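Local coordinates for protein cellulase (Bacillus sp. BG-CS10, PDB 5E09) that probably hydrolyses beta-1,4-glucosidic bonds in cellulose, joining a family 5 glycoside hydrolase barrel to two carbohydrate-binding modules, at residues 196-200 with 222-226; 293-298 with 335-340. One frame throughout, in Å; residues are numbered along the deposited sequence.

Contact 1 (196-200 with 222-226); sequences ETATS and TVHYY
The loop residue T197 turns its carbonyl onto the backbone of strand 219-225, where H224 N donates to T197 O at 3.0 Å, with 162° at the hydrogen. This is the C-terminal rim of a (beta/alpha)8 barrel, the TIM-barrel fold of family 5 glycoside hydrolases: 196-200 belongs to the loop that leaves strand 190-193, and 222-226 to the strand beside it. E196 and T197 both take left-handed helical backbone angles, a tight bend just after the strand that turns T197 toward its neighbour. The T197 side chain then leans over the imidazole of H224. Its CB stands 3.8 Å from the ring centroid, 19° off the normal, a CH-pi contact displaced toward the ring's rim, while CG2 continues over the same ring and comes within 3.9 Å of H224 CE1. With chi1 at 62°, T197 OG1 falls between the backbone N and the carbonyl carbon, where it donates to E196 O at 2.7 Å, coming in from the flank of that carbonyl. The hydroxyl is thereby tied to its own loop, and this helps to fix the rotation of the side chain above the imidazole. H224 ND1 is hydrogen-bonded to E149, which follows N148 and precedes P150; in family 5 enzymes this Asn-Glu-Pro sequence usually carries the acid/base glutamate, so T197 probably acts in the second shell, helping to position a histidine of the active-site cleft. Further along the loop the contact is van der Waals packing. A198 O, which accepts from T194 OG1, lies 3.8 Å from V223 CG1, and the T199 side chain crosses that of V223 at about a right angle, its methyl CG2 resting 4.0 Å from V223 CB.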
loop_
_atom_site.group_PDB
_atom_site.type_symbol
_atom_site.label_atom_id
_atom_site.label_comp_id
_atom_site.label_asym_id
_atom_site.label_seq_id
_atom_site.Cartn_x
_atom_site.Cartn_y
_atom_site.Cartn_z
ATOM N N GLU A 196 13.365 -9.559 -6.834
ATOM C CA GLU A 196 12.063 -9.439 -6.161
ATOM C C GLU A 196 11.742 -7.998 -5.755
ATOM O O GLU A 196 10.879 -7.767 -4.904
ATOM C CB GLU A 196 12.009 -10.343 -4.925
ATOM C CG GLU A 196 11.866 -11.817 -5.227
ATOM C CD GLU A 196 12.065 -12.687 -3.996
ATOM O OE1 GLU A 196 12.421 -12.139 -2.931
ATOM O OE2 GLU A 196 11.871 -13.920 -4.097
ATOM N N THR A 197 12.436 -7.044 -6.377
ATOM C CA THR A 197 12.455 -5.640 -5.951
ATOM C C THR A 197 12.541 -5.491 -4.436
ATOM O O THR A 197 11.923 -4.599 -3.866
ATOM C CB THR A 197 11.215 -4.854 -6.451
ATOM O OG1 THR A 197 10.018 -5.429 -5.908
ATOM C CG2 THR A 197 11.145 -4.858 -7.975
ATOM N N ALA A 198 13.307 -6.367 -3.789
ATOM C CA ALA A 198 13.451 -6.344 -2.336
ATOM C C ALA A 198 14.684 -5.543 -1.917
ATOM O O ALA A 198 15.460 -5.102 -2.760
ATOM C CB ALA A 198 13.524 -7.758 -1.791
ATOM N N THR A 199 14.878 -5.370 -0.614
ATOM C CA THR A 199 15.859 -4.402 -0.136
ATOM C C THR A 199 16.954 -4.974 0.761
ATOM O O THR A 199 17.630 -4.222 1.462
ATOM C CB THR A 199 15.158 -3.258 0.629
ATOM O OG1 THR A 199 14.527 -3.777 1.809
ATOM C CG2 THR A 199 14.111 -2.594 -0.255
ATOM N N SER A 200 17.139 -6.290 0.737
ATOM C CA SER A 200 18.245 -6.911 1.459
ATOM C C SER A 200 19.580 -6.366 0.961
ATOM O O SER A 200 19.741 -6.094 -0.232
ATOM C CB SER A 200 18.209 -8.431 1.303
ATOM O OG SER A 200 16.971 -8.950 1.753
ATOM N N THR A 222 15.584 0.550 -8.816
ATOM C CA THR A 222 14.234 0.578 -8.281
ATOM C C THR A 222 13.962 -0.511 -7.256
ATOM O O THR A 222 14.405 -1.655 -7.396
ATOM C CB THR A 222 13.171 0.472 -9.386
ATOM O OG1 THR A 222 11.872 0.548 -8.788
ATOM C CG2 THR A 222 13.291 -0.836 -10.163
ATOM N N VAL A 223 13.227 -0.138 -6.214
ATOM C CA VAL A 223 12.793 -1.122 -5.228
ATOM C C VAL A 223 11.330 -0.881 -4.885
ATOM O O VAL A 223 10.757 0.148 -5.260
ATOM C CB VAL A 223 13.651 -1.083 -3.942
ATOM C CG1 VAL A 223 15.042 -1.638 -4.216
ATOM C CG2 VAL A 223 13.739 0.327 -3.380
ATOM N N HIS A 224 10.732 -1.845 -4.194
ATOM C CA HIS A 224 9.339 -1.762 -3.775
ATOM C C HIS A 224 9.261 -1.880 -2.261
ATOM O O HIS A 224 10.134 -2.479 -1.641
ATOM C CB HIS A 224 8.498 -2.861 -4.429
ATOM C CG HIS A 224 8.318 -2.689 -5.903
ATOM N ND1 HIS A 224 7.657 -3.615 -6.687
ATOM C CD2 HIS A 224 8.711 -1.704 -6.743
ATOM C CE1 HIS A 224 7.654 -3.207 -7.938
ATOM N NE2 HIS A 224 8.288 -2.050 -8.005
ATOM N N TYR A 225 8.214 -1.318 -1.667
ATOM C CA TYR A 225 8.060 -1.371 -0.218
ATOM C C TYR A 225 6.595 -1.313 0.200
ATOM O O TYR A 225 5.856 -0.434 -0.224
ATOM C CB TYR A 225 8.832 -0.230 0.443
ATOM C CG TYR A 225 8.890 -0.358 1.941
ATOM C CD1 TYR A 225 9.755 -1.268 2.539
ATOM C CD2 TYR A 225 8.075 0.413 2.760
ATOM C CE1 TYR A 225 9.814 -1.400 3.905
ATOM C CE2 TYR A 225 8.127 0.286 4.134
ATOM C CZ TYR A 225 9.001 -0.620 4.700
ATOM O OH TYR A 225 9.065 -0.753 6.066
ATOM N N TYR A 226 6.182 -2.246 1.049
ATOM C CA TYR A 226 4.777 -2.353 1.423
ATOM C C TYR A 226 4.591 -2.428 2.926
ATOM O O TYR A 226 3.536 -2.827 3.410
ATOM C CB TYR A 226 4.143 -3.569 0.751
ATOM C CG TYR A 226 3.801 -3.310 -0.693
ATOM C CD1 TYR A 226 2.587 -2.725 -1.040
ATOM C CD2 TYR A 226 4.697 -3.626 -1.709
ATOM C CE1 TYR A 226 2.267 -2.468 -2.361
ATOM C CE2 TYR A 226 4.387 -3.370 -3.036
ATOM C CZ TYR A 226 3.169 -2.792 -3.355
ATOM O OH TYR A 226 2.846 -2.541 -4.671
#

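Contact 2 (293-298 with 335-340); sequences FEFLIH and SWEGRS
Where the last helix of the barrel, 326-337, runs out toward strand 342-343, the segment that follows it is tied to the neighbouring helix 286-302 by a bidentate salt bridge from R339 to E294. R339 grips the carboxylate side-on: NH2 donates to E294 OE1 at 3.0 Å and NE to E294 OE2 at 3.0 Å, both bonds nearly straight and both on syn lone pairs. The two flat groups are almost coplanar, 7° apart. E294 reaches this position with CG anti to the backbone N (chi1 -167°) and a bend at chi2. Its OE2 takes a second bond, from S340 N at 3.2 Å, which arrives from above the carboxylate plane, so the backbone just past the helix is held as well. One face of the guanidinium lies flat on the H298 imidazole, centres 4.3 Å apart, while R339 CD sits over the middle of that ring, 3.4 Å from its centroid. Replacing R339 by alanine would probably leave the buried carboxylate of E294 without its charged mate, and one face of the H298 ring without its cover. Deeper between the helices, I297 CG2 presses on S335, 3.7 Å from its CB; S335 OG is bonded back to M331 O. Beyond the contact, S340 O meets H366 and R339 O meets N368. The whole is a bidentate arginine-glutamate bridge beside a helix-helix packing, at the exit of a TIM barrel.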
loop_
_atom_site.group_PDB
_atom_site.type_symbol
_atom_site.label_atom_id
_atom_site.label_comp_id
_atom_site.label_asym_id
_atom_site.label_seq_id
_atom_site.Cartn_x
_atom_site.Cartn_y
_atom_site.Cartn_z
ATOM N N PHE A 293 1.898 6.449 6.465
ATOM C CA PHE A 293 2.291 7.122 5.226
ATOM C C PHE A 293 3.022 8.447 5.473
ATOM O O PHE A 293 3.956 8.788 4.737
ATOM C CB PHE A 293 1.070 7.328 4.327
ATOM C CG PHE A 293 0.655 6.077 3.601
ATOM C CD1 PHE A 293 1.278 5.711 2.417
ATOM C CD2 PHE A 293 -0.334 5.251 4.115
ATOM C CE1 PHE A 293 0.917 4.547 1.742
ATOM C CE2 PHE A 293 -0.708 4.084 3.446
ATOM C CZ PHE A 293 -0.077 3.733 2.256
ATOM N N GLU A 294 2.627 9.175 6.516
ATOM C CA GLU A 294 3.312 10.423 6.871
ATOM C C GLU A 294 4.784 10.160 7.219
ATOM O O GLU A 294 5.704 10.815 6.698
ATOM C CB GLU A 294 2.597 11.109 8.044
ATOM C CG GLU A 294 3.023 12.555 8.310
ATOM C CD GLU A 294 4.248 12.661 9.198
ATOM O OE1 GLU A 294 4.468 11.751 10.032
ATOM O OE2 GLU A 294 4.993 13.657 9.057
ATOM N N PHE A 295 4.995 9.190 8.104
ATOM C CA PHE A 295 6.342 8.792 8.497
ATOM C C PHE A 295 7.185 8.349 7.287
ATOM O O PHE A 295 8.293 8.865 7.038
ATOM C CB PHE A 295 6.245 7.673 9.531
ATOM C CG PHE A 295 7.537 7.355 10.212
ATOM C CD1 PHE A 295 7.942 8.070 11.327
ATOM C CD2 PHE A 295 8.335 6.321 9.757
ATOM C CE1 PHE A 295 9.135 7.767 11.968
ATOM C CE2 PHE A 295 9.523 6.011 10.392
ATOM C CZ PHE A 295 9.925 6.733 11.499
ATOM N N LEU A 296 6.637 7.403 6.530
ATOM C CA LEU A 296 7.307 6.865 5.348
ATOM C C LEU A 296 7.750 7.953 4.374
ATOM O O LEU A 296 8.920 8.001 3.969
ATOM C CB LEU A 296 6.391 5.877 4.619
ATOM C CG LEU A 296 6.938 5.318 3.301
ATOM C CD1 LEU A 296 8.257 4.586 3.530
ATOM C CD2 LEU A 296 5.926 4.405 2.619
ATOM N N ILE A 297 6.822 8.825 3.986
ATOM C CA ILE A 297 7.164 9.824 2.980
ATOM C C ILE A 297 8.152 10.856 3.545
ATOM O O ILE A 297 9.028 11.336 2.815
ATOM C CB ILE A 297 5.906 10.504 2.419
ATOM C CG1 ILE A 297 5.096 9.475 1.629
ATOM C CG2 ILE A 297 6.283 11.667 1.504
ATOM C CD1 ILE A 297 3.747 9.964 1.160
ATOM N N HIS A 298 8.051 11.162 4.839
ATOM C CA HIS A 298 9.077 11.998 5.460
ATOM C C HIS A 298 10.467 11.402 5.249
ATOM O O HIS A 298 11.393 12.092 4.791
ATOM C CB HIS A 298 8.828 12.177 6.956
ATOM C CG HIS A 298 9.985 12.786 7.690
ATOM N ND1 HIS A 298 10.618 13.931 7.260
ATOM C CD2 HIS A 298 10.617 12.409 8.828
ATOM C CE1 HIS A 298 11.592 14.235 8.100
ATOM N NE2 HIS A 298 11.613 13.327 9.060
ATOM N N SER A 335 2.451 15.455 2.831
ATOM C CA SER A 335 3.745 14.828 3.076
ATOM C C SER A 335 4.752 15.082 1.952
ATOM O O SER A 335 5.960 15.028 2.187
ATOM C CB SER A 335 3.568 13.327 3.299
ATOM O OG SER A 335 2.690 13.089 4.389
ATOM N N TRP A 336 4.268 15.359 0.739
ATOM C CA TRP A 336 5.167 15.744 -0.352
ATOM C C TRP A 336 5.987 16.987 -0.006
ATOM O O TRP A 336 7.114 17.140 -0.477
ATOM C CB TRP A 336 4.404 16.025 -1.649
ATOM C CG TRP A 336 3.571 14.908 -2.149
ATOM C CD1 TRP A 336 3.692 13.583 -1.841
ATOM C CD2 TRP A 336 2.476 15.010 -3.065
ATOM N NE1 TRP A 336 2.734 12.854 -2.508
ATOM C CE2 TRP A 336 1.976 13.706 -3.261
ATOM C CE3 TRP A 336 1.872 16.078 -3.733
ATOM C CZ2 TRP A 336 0.896 13.447 -4.101
ATOM C CZ3 TRP A 336 0.799 15.814 -4.568
ATOM C CH2 TRP A 336 0.323 14.510 -4.743
ATOM N N GLU A 337 5.414 17.877 0.804
ATOM C CA GLU A 337 6.073 19.146 1.121
ATOM C C GLU A 337 6.766 19.148 2.486
ATOM O O GLU A 337 7.766 19.846 2.681
ATOM C CB GLU A 337 5.069 20.299 1.053
ATOM C CG GLU A 337 5.688 21.666 1.299
ATOM C CD GLU A 337 4.678 22.802 1.178
ATOM O OE1 GLU A 337 3.482 22.512 0.937
ATOM O OE2 GLU A 337 5.082 23.982 1.317
ATOM N N GLY A 338 6.246 18.375 3.431
ATOM C CA GLY A 338 6.804 18.382 4.768
ATOM C C GLY A 338 5.956 17.616 5.753
ATOM O O GLY A 338 4.907 17.075 5.406
ATOM N N ARG A 339 6.411 17.579 6.998
ATOM C CA ARG A 339 5.772 16.762 8.022
ATOM C C ARG A 339 4.442 17.336 8.509
ATOM O O ARG A 339 4.275 18.553 8.596
ATOM C CB ARG A 339 6.723 16.577 9.209
ATOM C CG ARG A 339 8.027 15.887 8.836
ATOM C CD ARG A 339 8.561 15.038 9.980
ATOM N NE ARG A 339 7.658 13.937 10.313
ATOM C CZ ARG A 339 7.884 13.059 11.284
ATOM N NH1 ARG A 339 8.986 13.154 12.020
ATOM N NH2 ARG A 339 7.011 12.087 11.521
ATOM N N SER A 340 3.501 16.443 8.811
ATOM C CA SER A 340 2.233 16.808 9.436
ATOM C C SER A 340 2.220 16.343 10.879
ATOM O O SER A 340 2.796 15.304 11.208
ATOM C CB SER A 340 1.044 16.194 8.692
ATOM O OG SER A 340 0.935 16.714 7.385
#

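From the N terminus, the chain has built five barrel strands when it enters 196-200; contact 1 then closes the short loop round helix 201-214, tying the loop after strand 190-193 to strand 219-225. Only after that does contact 2 open, so the two stand in series, neither enclosing nor crossing the other. Its wider loop runs from helix 286-302 through strand 306-311 to just past the end of helix 326-337. Contact 1 thus belongs to the cleft rim, contact 2 to the outer helical layer and the exit toward the modules. Their centres lie 20 Å apart, yet Y225 CD2 packs 4.2 Å from L296 CD1, joining strand to helix layer.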